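PDB 5HBA: uncharacterized protein from Danio rerio, which probably helps C1q recognise immune targets at the start of the classical complement pathway, as the globular domain of its A subunit. Local coordinates for residues 25-28 / 32-35; 52-57 / 62-67; 80-83 / 87-90; 40-43 / 49-52. All blocks are in the same frame, centred on the assembly; numbering follows the deposited sequence.

Interaction 1. Residues 25-28 / 32-35; sequences NDKL and NDDF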
# COMPACT_ATOMS: atom_id res chain seq x y z
N ASN A 25 5.75 -14.66 -12.46
CA ASN A 25 5.65 -15.12 -13.85
C ASN A 25 5.12 -14.08 -14.84
O ASN A 25 4.87 -14.39 -16.00
CB ASN A 25 4.83 -16.42 -13.96
CG ASN A 25 3.40 -16.26 -13.51
OD1 ASN A 25 3.10 -15.51 -12.57
ND2 ASN A 25 2.49 -16.96 -14.17
N ASP A 26 4.97 -12.83 -14.38
CA ASP A 26 4.54 -11.75 -15.27
C ASP A 26 5.17 -10.43 -14.86
O ASP A 26 5.05 -10.01 -13.71
CB ASP A 26 3.01 -11.63 -15.28
CG ASP A 26 2.50 -10.82 -16.46
OD1 ASP A 26 3.30 -10.09 -17.09
OD2 ASP A 26 1.29 -10.91 -16.75
N LYS A 27 5.85 -9.78 -15.80
CA LYS A 27 6.46 -8.47 -15.53
C LYS A 27 5.60 -7.38 -16.17
O LYS A 27 5.50 -7.28 -17.40
CB LYS A 27 7.91 -8.44 -16.04
CG LYS A 27 8.69 -7.18 -15.67
CD LYS A 27 10.08 -7.17 -16.33
CE LYS A 27 11.04 -8.12 -15.65
NZ LYS A 27 12.45 -7.60 -15.65
N LEU A 28 4.96 -6.58 -15.33
CA LEU A 28 4.07 -5.52 -15.80
C LEU A 28 4.85 -4.27 -16.22
O LEU A 28 4.55 -3.64 -17.23
CB LEU A 28 3.05 -5.16 -14.71
CG LEU A 28 1.74 -5.94 -14.69
CD1 LEU A 28 1.92 -7.42 -15.00
CD2 LEU A 28 1.03 -5.76 -13.37
N ASN A 32 14.12 0.18 -15.58
CA ASN A 32 15.57 0.12 -15.61
C ASN A 32 16.07 -1.32 -15.68
O ASN A 32 17.26 -1.55 -15.53
CB ASN A 32 16.13 0.83 -14.38
CG ASN A 32 17.56 1.26 -14.57
OD1 ASN A 32 17.93 1.80 -15.61
ND2 ASN A 32 18.39 1.01 -13.55
N ASP A 33 15.16 -2.26 -15.92
CA ASP A 33 15.49 -3.69 -15.93
C ASP A 33 16.22 -4.09 -14.64
O ASP A 33 17.30 -4.69 -14.68
CB ASP A 33 16.32 -4.06 -17.18
CG ASP A 33 16.44 -5.57 -17.39
OD1 ASP A 33 15.54 -6.32 -16.96
OD2 ASP A 33 17.44 -6.00 -18.00
N ASP A 34 15.61 -3.75 -13.51
CA ASP A 34 16.21 -3.96 -12.20
C ASP A 34 15.71 -5.22 -11.52
O ASP A 34 16.25 -5.63 -10.49
CB ASP A 34 15.89 -2.78 -11.29
CG ASP A 34 16.75 -1.56 -11.58
OD1 ASP A 34 17.93 -1.73 -11.93
OD2 ASP A 34 16.23 -0.44 -11.43
N PHE A 35 14.64 -5.81 -12.05
CA PHE A 35 14.02 -6.96 -11.41
C PHE A 35 14.18 -8.26 -12.20
O PHE A 35 13.91 -8.31 -13.40
CB PHE A 35 12.53 -6.70 -11.18
CG PHE A 35 11.97 -7.47 -10.02
CD1 PHE A 35 11.64 -8.82 -10.15
CD2 PHE A 35 11.82 -6.86 -8.78
CE1 PHE A 35 11.15 -9.53 -9.08
CE2 PHE A 35 11.33 -7.57 -7.70
CZ PHE A 35 11.00 -8.91 -7.84
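Lys27 points its side chain at the loop 32-35 because CG stands opposite the backbone N (chi1 -173°); the aliphatic chain runs extended as far as CD and then bends at its last two torsions, setting the ammonium beside Phe35 and Asp33. Asp33 likewise carries CG on the far side from its own N (chi1 -168°), and its side chain crosses that of Lys27 at about a right angle. Lys27 NZ donates to Phe35 O, 2.8 Å away; the donor lies in the carbonyl plane, with a C=O...N angle of 154°. Asp33 OD1 forms a longer salt bridge to the same nitrogen, at 3.6 Å from Lys27 NZ. Phe35 gives only its carbonyl to the lysine, since its ring turns away to pack with Phe6 and Phe42. Asp30 OD2 also forms a salt bridge with Lys27, and the Asp30 carboxylate accepts the backbone N-H groups of Asp34 and Phe35 as well. With an alanine here, Asp30 and Asp33 would probably lose the charge that balances them and Phe35 O its donor. One cation thus ties strand 26-30 of one sheet to the start of strand 35-36 in the other, and probably steadies the acidic loop between them by offsetting its negative charge.

Interaction 2. Residues 52-57 / 62-67; sequences FVFHAS and LCLRLK
Strands 52-57 and 62-67, with Phe54 nearest Leu66 and Ser57 nearest Leu62, run roughly antiparallel (152°) with axes 8.3 Å apart at their closest and no hydrogen bond between them, as two strands of different sheets facing each other do. Leu64 carries the middle of the interface. Its CD1 methyl is pressed against Ala56 CB at 3.5 Å, tighter than usual for two carbons, and also lies 3.7 Å from Phe54 CE1, coming at that ring obliquely; Leu64 CB lies beside the same end of the ring, 4.0 Å from Phe54 CZ. Phe54 reaches across because chi1 of 67° tucks its CG between the backbone N and the carbonyl carbon. Toward one end, the CD2 methyl of Leu62 sits over the backbone of 56-57, 3.3 Å from Ala56 O. At the other, Leu66 CD1 approaches only the root of Phe52, at 4.4 Å from its CB, while the Phe52 ring leads elsewhere. On the outer side of strand 62-68, Cys63 is held to Cys79 by a disulfide. The side-chain contacts are apolar: Leu64 fits between Phe54 and Ala56, with Leu62 and Leu66 packing to the two ends, and shape fit holds the facing strands here, as in the core of the C1q/TNF jelly-roll sandwich.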
# COMPACT_ATOMS: atom_id res chain seq x y z
N PHE A 52 8.97 0.51 -1.75
CA PHE A 52 8.57 -0.85 -2.11
C PHE A 52 7.21 -1.16 -1.46
O PHE A 52 6.95 -0.74 -0.33
CB PHE A 52 9.59 -1.87 -1.60
CG PHE A 52 10.93 -1.78 -2.29
CD1 PHE A 52 11.17 -2.51 -3.45
CD2 PHE A 52 11.95 -1.00 -1.76
CE1 PHE A 52 12.42 -2.44 -4.08
CE2 PHE A 52 13.19 -0.93 -2.38
CZ PHE A 52 13.42 -1.64 -3.55
N VAL A 53 6.37 -1.91 -2.17
CA VAL A 53 5.08 -2.31 -1.63
C VAL A 53 4.64 -3.61 -2.30
O VAL A 53 4.90 -3.82 -3.49
CB VAL A 53 4.00 -1.19 -1.79
CG1 VAL A 53 3.60 -1.02 -3.25
CG2 VAL A 53 2.76 -1.48 -0.93
N PHE A 54 4.00 -4.49 -1.53
CA PHE A 54 3.45 -5.70 -2.11
C PHE A 54 1.99 -5.90 -1.70
O PHE A 54 1.55 -5.37 -0.67
CB PHE A 54 4.28 -6.93 -1.71
CG PHE A 54 4.22 -7.24 -0.25
CD1 PHE A 54 3.22 -8.06 0.26
CD2 PHE A 54 5.17 -6.73 0.62
CE1 PHE A 54 3.14 -8.33 1.61
CE2 PHE A 54 5.10 -7.00 1.99
CZ PHE A 54 4.09 -7.82 2.47
N HIS A 55 1.26 -6.69 -2.49
CA HIS A 55 -0.12 -7.07 -2.16
C HIS A 55 -0.25 -8.54 -2.50
O HIS A 55 -0.04 -8.95 -3.66
CB HIS A 55 -1.15 -6.27 -2.98
CG HIS A 55 -0.89 -4.80 -3.02
ND1 HIS A 55 -1.23 -3.94 -1.99
CD2 HIS A 55 -0.36 -4.01 -4.00
CE1 HIS A 55 -0.90 -2.72 -2.31
NE2 HIS A 55 -0.37 -2.71 -3.51
N ALA A 56 -0.61 -9.36 -1.52
CA ALA A 56 -0.54 -10.80 -1.73
C ALA A 56 -1.62 -11.58 -0.98
O ALA A 56 -2.02 -11.19 0.12
CB ALA A 56 0.85 -11.33 -1.34
N SER A 57 -2.07 -12.68 -1.59
CA SER A 57 -3.05 -13.55 -0.97
C SER A 57 -2.75 -15.04 -1.13
O SER A 57 -2.21 -15.48 -2.15
CB SER A 57 -4.49 -13.26 -1.44
OG SER A 57 -4.58 -13.08 -2.83
N LEU A 62 -1.48 -16.13 6.07
CA LEU A 62 -0.44 -15.64 5.16
C LEU A 62 0.49 -14.69 5.89
O LEU A 62 0.07 -13.64 6.40
CB LEU A 62 -1.03 -14.94 3.93
CG LEU A 62 0.01 -14.33 2.97
CD1 LEU A 62 1.06 -15.35 2.51
CD2 LEU A 62 -0.67 -13.70 1.76
N CYS A 63 1.77 -15.07 5.94
CA CYS A 63 2.81 -14.24 6.51
C CYS A 63 3.89 -13.99 5.45
O CYS A 63 4.37 -14.93 4.80
CB CYS A 63 3.43 -14.92 7.72
SG CYS A 63 2.50 -14.71 9.26
N LEU A 64 4.25 -12.72 5.26
CA LEU A 64 5.31 -12.36 4.33
C LEU A 64 6.29 -11.39 4.98
O LEU A 64 5.90 -10.52 5.79
CB LEU A 64 4.72 -11.74 3.06
CG LEU A 64 4.07 -12.71 2.08
CD1 LEU A 64 3.03 -12.00 1.27
CD2 LEU A 64 5.11 -13.31 1.12
N ARG A 65 7.57 -11.56 4.66
CA ARG A 65 8.58 -10.62 5.11
C ARG A 65 9.06 -9.81 3.93
O ARG A 65 9.24 -10.35 2.83
CB ARG A 65 9.77 -11.36 5.72
CG ARG A 65 9.52 -11.94 7.08
CD ARG A 65 10.83 -12.34 7.78
NE ARG A 65 10.55 -12.90 9.10
CZ ARG A 65 10.45 -14.20 9.35
NH1 ARG A 65 10.65 -15.08 8.38
NH2 ARG A 65 10.18 -14.63 10.58
N LEU A 66 9.26 -8.51 4.13
CA LEU A 66 10.02 -7.73 3.16
C LEU A 66 11.46 -7.71 3.65
O LEU A 66 11.73 -7.34 4.80
CB LEU A 66 9.47 -6.30 3.07
CG LEU A 66 10.24 -5.32 2.18
CD1 LEU A 66 10.01 -5.65 0.67
CD2 LEU A 66 9.79 -3.90 2.50
N LYS A 67 12.39 -8.13 2.79
CA LYS A 67 13.78 -8.30 3.21
C LYS A 67 14.75 -7.56 2.28
O LYS A 67 14.42 -7.28 1.13
CB LYS A 67 14.15 -9.79 3.28
CG LYS A 67 13.47 -10.58 4.41
CD LYS A 67 14.02 -12.01 4.53
CE LYS A 67 15.27 -12.09 5.43
NZ LYS A 67 14.93 -11.87 6.87

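Interaction 3. Residues 80-83 / 87-90; sequences DFNS and SLVV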
# COMPACT_ATOMS: atom_id res chain seq x y z
N ASP A 80 -1.42 -11.95 8.16
CA ASP A 80 -2.85 -12.15 8.38
C ASP A 80 -3.04 -13.52 9.02
O ASP A 80 -2.85 -14.55 8.36
CB ASP A 80 -3.63 -12.10 7.06
CG ASP A 80 -4.02 -10.68 6.65
OD1 ASP A 80 -3.65 -9.73 7.35
OD2 ASP A 80 -4.69 -10.52 5.60
N PHE A 81 -3.40 -13.54 10.30
CA PHE A 81 -3.66 -14.80 11.01
C PHE A 81 -5.15 -15.16 10.99
O PHE A 81 -5.77 -15.32 12.04
CB PHE A 81 -3.16 -14.72 12.47
CG PHE A 81 -1.67 -14.76 12.60
CD1 PHE A 81 -0.98 -15.96 12.50
CD2 PHE A 81 -0.95 -13.60 12.84
CE1 PHE A 81 0.40 -16.00 12.63
CE2 PHE A 81 0.43 -13.62 12.97
CZ PHE A 81 1.11 -14.83 12.86
N ASN A 82 -5.70 -15.30 9.79
CA ASN A 82 -7.11 -15.69 9.64
C ASN A 82 -7.30 -17.20 9.57
O ASN A 82 -6.32 -17.96 9.62
CB ASN A 82 -7.72 -15.03 8.40
CG ASN A 82 -6.95 -15.34 7.13
OD1 ASN A 82 -6.05 -14.58 6.73
ND2 ASN A 82 -7.31 -16.44 6.47
N SER A 83 -8.56 -17.62 9.46
CA SER A 83 -8.92 -19.03 9.42
C SER A 83 -8.55 -19.71 8.09
O SER A 83 -8.38 -19.05 7.06
CB SER A 83 -10.42 -19.21 9.67
OG SER A 83 -11.13 -19.20 8.44
N SER A 87 -9.40 -16.46 2.48
CA SER A 87 -8.31 -15.91 1.68
C SER A 87 -8.37 -14.38 1.71
O SER A 87 -9.37 -13.79 1.31
CB SER A 87 -8.41 -16.42 0.24
OG SER A 87 -7.32 -15.95 -0.54
N LEU A 88 -7.31 -13.73 2.21
CA LEU A 88 -7.29 -12.27 2.34
C LEU A 88 -6.06 -11.67 1.65
O LEU A 88 -5.10 -12.38 1.36
CB LEU A 88 -7.28 -11.87 3.82
CG LEU A 88 -8.41 -12.38 4.73
CD1 LEU A 88 -8.20 -11.93 6.18
CD2 LEU A 88 -9.75 -11.89 4.20
N VAL A 89 -6.09 -10.37 1.37
CA VAL A 89 -4.93 -9.70 0.79
C VAL A 89 -4.12 -9.01 1.88
O VAL A 89 -4.63 -8.11 2.56
CB VAL A 89 -5.34 -8.66 -0.28
CG1 VAL A 89 -4.11 -7.88 -0.78
CG2 VAL A 89 -6.06 -9.36 -1.45
N VAL A 90 -2.88 -9.46 2.07
CA VAL A 90 -1.97 -8.79 2.98
C VAL A 90 -1.13 -7.81 2.17
O VAL A 90 -0.60 -8.17 1.12
CB VAL A 90 -0.98 -9.76 3.65
CG1 VAL A 90 -0.19 -9.04 4.75
CG2 VAL A 90 -1.70 -10.94 4.24
O HOH W 1 -5.37 -15.03 4.06
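Asp80, Leu88 and Asn82 bury the most surface in this contact, and none of them is joined to the other segment by a direct hydrogen bond. Asp80 lays its carboxylate among hydrocarbon: OD2 is 3.3 Å from Val90 CG2 and 3.4 Å from Leu88 CB. The Asp80 side chain crosses that of Leu88 at about a right angle and runs opposite to Val90. Its other oxygen, OD1, accepts the backbone N-H of Val89 of the third subunit, so this acid links the contact to the trimer interface. Asn82 slides past Leu88 the opposite way, with its OD1 3.5 Å from Leu88 CD1; chi1 of 56° wedges the amide CG between the backbone N and the carbonyl carbon. A water, 2.8 Å from Asn82 OD1 and 3.0 Å from Leu88 N, whose N-H it accepts, bridges the two segments. At the other end of the amide, Asn82 ND2 donates to Ser83 O at 2.9 Å, which helps to fix the rotation of the group. Replacing Asn82 by an alanine would probably leave the bridging water without its amide partner and Leu88 CD1 with less to rest on. Across these two segments the loop thus meets strand 87-98 through van der Waals contacts and a bridging water, while OD1 of the buried aspartate accepts a hydrogen bond from the third subunit.

Interaction 4. Residues 40-43 / 49-52; sequences GYFT and VYYF
Tyr50 is anchored at its far end by a hydrogen bond from OH to the backbone O of Val46, which helps to hold its ring as a surface for Phe42 to lean on. The contact itself is aromatic throughout. Phe42 turns an edge toward one face of Tyr50 in an offset edge-to-face pair, centroids 5.3 Å apart and planes at 63°; the nearest atoms are Phe42 CZ and Tyr50 CE2, at 3.5 Å. Phe52 in turn points its own edge at a face of Phe42, the planes at 73°, with Phe52 CZ 3.7 Å from Phe42 CD2 and CE1 lying over the rim of the ring. Phe42 thus plays both parts, edge to one neighbour and face to the other. It reaches the two because its CG stands opposite its backbone N (chi1 169°), carrying the ring straight in from strand 41-43, whereas Tyr50 and Phe52, two residues apart on strand 48-59, project from the same side of that strand. Leu98 touches the side chains of all three, and Phe6 packs on Phe42. Such a buried aromatic cluster, filling the space between two antiparallel sheets, belongs to the hydrophobic core of the jelly-roll sandwich of the C1q/TNF fold.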
# COMPACT_ATOMS: atom_id res chain seq x y z
N GLY A 40 13.29 -13.60 -8.04
CA GLY A 40 12.49 -12.84 -7.09
C GLY A 40 13.17 -11.61 -6.51
O GLY A 40 12.61 -10.96 -5.61
N TYR A 41 14.36 -11.27 -7.01
CA TYR A 41 15.11 -10.14 -6.44
C TYR A 41 15.03 -8.86 -7.27
O TYR A 41 15.26 -8.89 -8.48
CB TYR A 41 16.61 -10.45 -6.27
CG TYR A 41 16.97 -11.53 -5.28
CD1 TYR A 41 16.72 -11.37 -3.93
CD2 TYR A 41 17.63 -12.68 -5.71
CE1 TYR A 41 17.07 -12.35 -3.02
CE2 TYR A 41 17.98 -13.67 -4.81
CZ TYR A 41 17.70 -13.50 -3.47
OH TYR A 41 18.06 -14.47 -2.57
N PHE A 42 14.75 -7.75 -6.61
CA PHE A 42 15.13 -6.44 -7.13
C PHE A 42 16.58 -6.25 -6.74
O PHE A 42 16.93 -6.44 -5.58
CB PHE A 42 14.29 -5.33 -6.50
CG PHE A 42 14.81 -3.95 -6.79
CD1 PHE A 42 14.41 -3.28 -7.95
CD2 PHE A 42 15.67 -3.31 -5.92
CE1 PHE A 42 14.88 -2.01 -8.23
CE2 PHE A 42 16.15 -2.03 -6.20
CZ PHE A 42 15.75 -1.38 -7.35
N THR A 43 17.42 -5.90 -7.71
CA THR A 43 18.82 -5.58 -7.43
C THR A 43 19.10 -4.13 -7.80
O THR A 43 18.95 -3.73 -8.96
CB THR A 43 19.79 -6.48 -8.22
OG1 THR A 43 19.61 -7.85 -7.83
CG2 THR A 43 21.25 -6.07 -7.94
N VAL A 49 17.09 6.30 -2.46
CA VAL A 49 15.99 6.00 -1.56
C VAL A 49 14.81 5.49 -2.39
O VAL A 49 14.44 6.11 -3.40
CB VAL A 49 15.61 7.23 -0.73
CG1 VAL A 49 14.39 6.96 0.12
CG2 VAL A 49 16.79 7.64 0.15
N TYR A 50 14.25 4.35 -1.99
CA TYR A 50 13.24 3.67 -2.81
C TYR A 50 11.95 3.45 -2.04
O TYR A 50 11.97 3.36 -0.81
CB TYR A 50 13.78 2.30 -3.22
CG TYR A 50 14.79 2.32 -4.34
CD1 TYR A 50 16.12 2.64 -4.10
CD2 TYR A 50 14.41 2.01 -5.64
CE1 TYR A 50 17.05 2.65 -5.13
CE2 TYR A 50 15.33 2.02 -6.68
CZ TYR A 50 16.64 2.34 -6.41
OH TYR A 50 17.54 2.35 -7.45
N TYR A 51 10.84 3.32 -2.76
CA TYR A 51 9.62 2.82 -2.15
C TYR A 51 9.30 1.42 -2.67
O TYR A 51 9.37 1.16 -3.88
CB TYR A 51 8.43 3.76 -2.41
CG TYR A 51 7.13 3.26 -1.82
CD1 TYR A 51 6.97 3.16 -0.45
CD2 TYR A 51 6.08 2.86 -2.64
CE1 TYR A 51 5.79 2.69 0.10
CE2 TYR A 51 4.89 2.40 -2.10
CZ TYR A 51 4.76 2.32 -0.74
OH TYR A 51 3.59 1.85 -0.20
N PHE A 52 8.97 0.51 -1.75
CA PHE A 52 8.57 -0.85 -2.11
C PHE A 52 7.21 -1.16 -1.46
O PHE A 52 6.95 -0.74 -0.33
CB PHE A 52 9.59 -1.87 -1.60
CG PHE A 52 10.93 -1.78 -2.29
CD1 PHE A 52 11.17 -2.51 -3.45
CD2 PHE A 52 11.95 -1.00 -1.76
CE1 PHE A 52 12.42 -2.44 -4.08
CE2 PHE A 52 13.19 -0.93 -2.38
CZ PHE A 52 13.42 -1.64 -3.55

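Overall arrangement
The four contacts are spread through one jelly-roll domain. Interactions 1 and 3 lie on opposite sides of the chain's centre, their own centres about 27 Å apart, whereas interaction 2 sits about 5 Å from the middle. Interactions 2 and 4 share Phe52 on strand 48-59, so the aromatic cluster and the leucine-rich core are neighbouring portions of one interior, centres about 13 Å apart. Interaction 4 also touches interaction 1: Asp34 O and Thr43 N are 3.0 Å apart, a probable hydrogen bond. Interaction 2 meets interaction 3 similarly, with Ala56 O 2.8 Å from Val90 N. Interaction 3 adds hydrogen bonds to the neighbouring subunits.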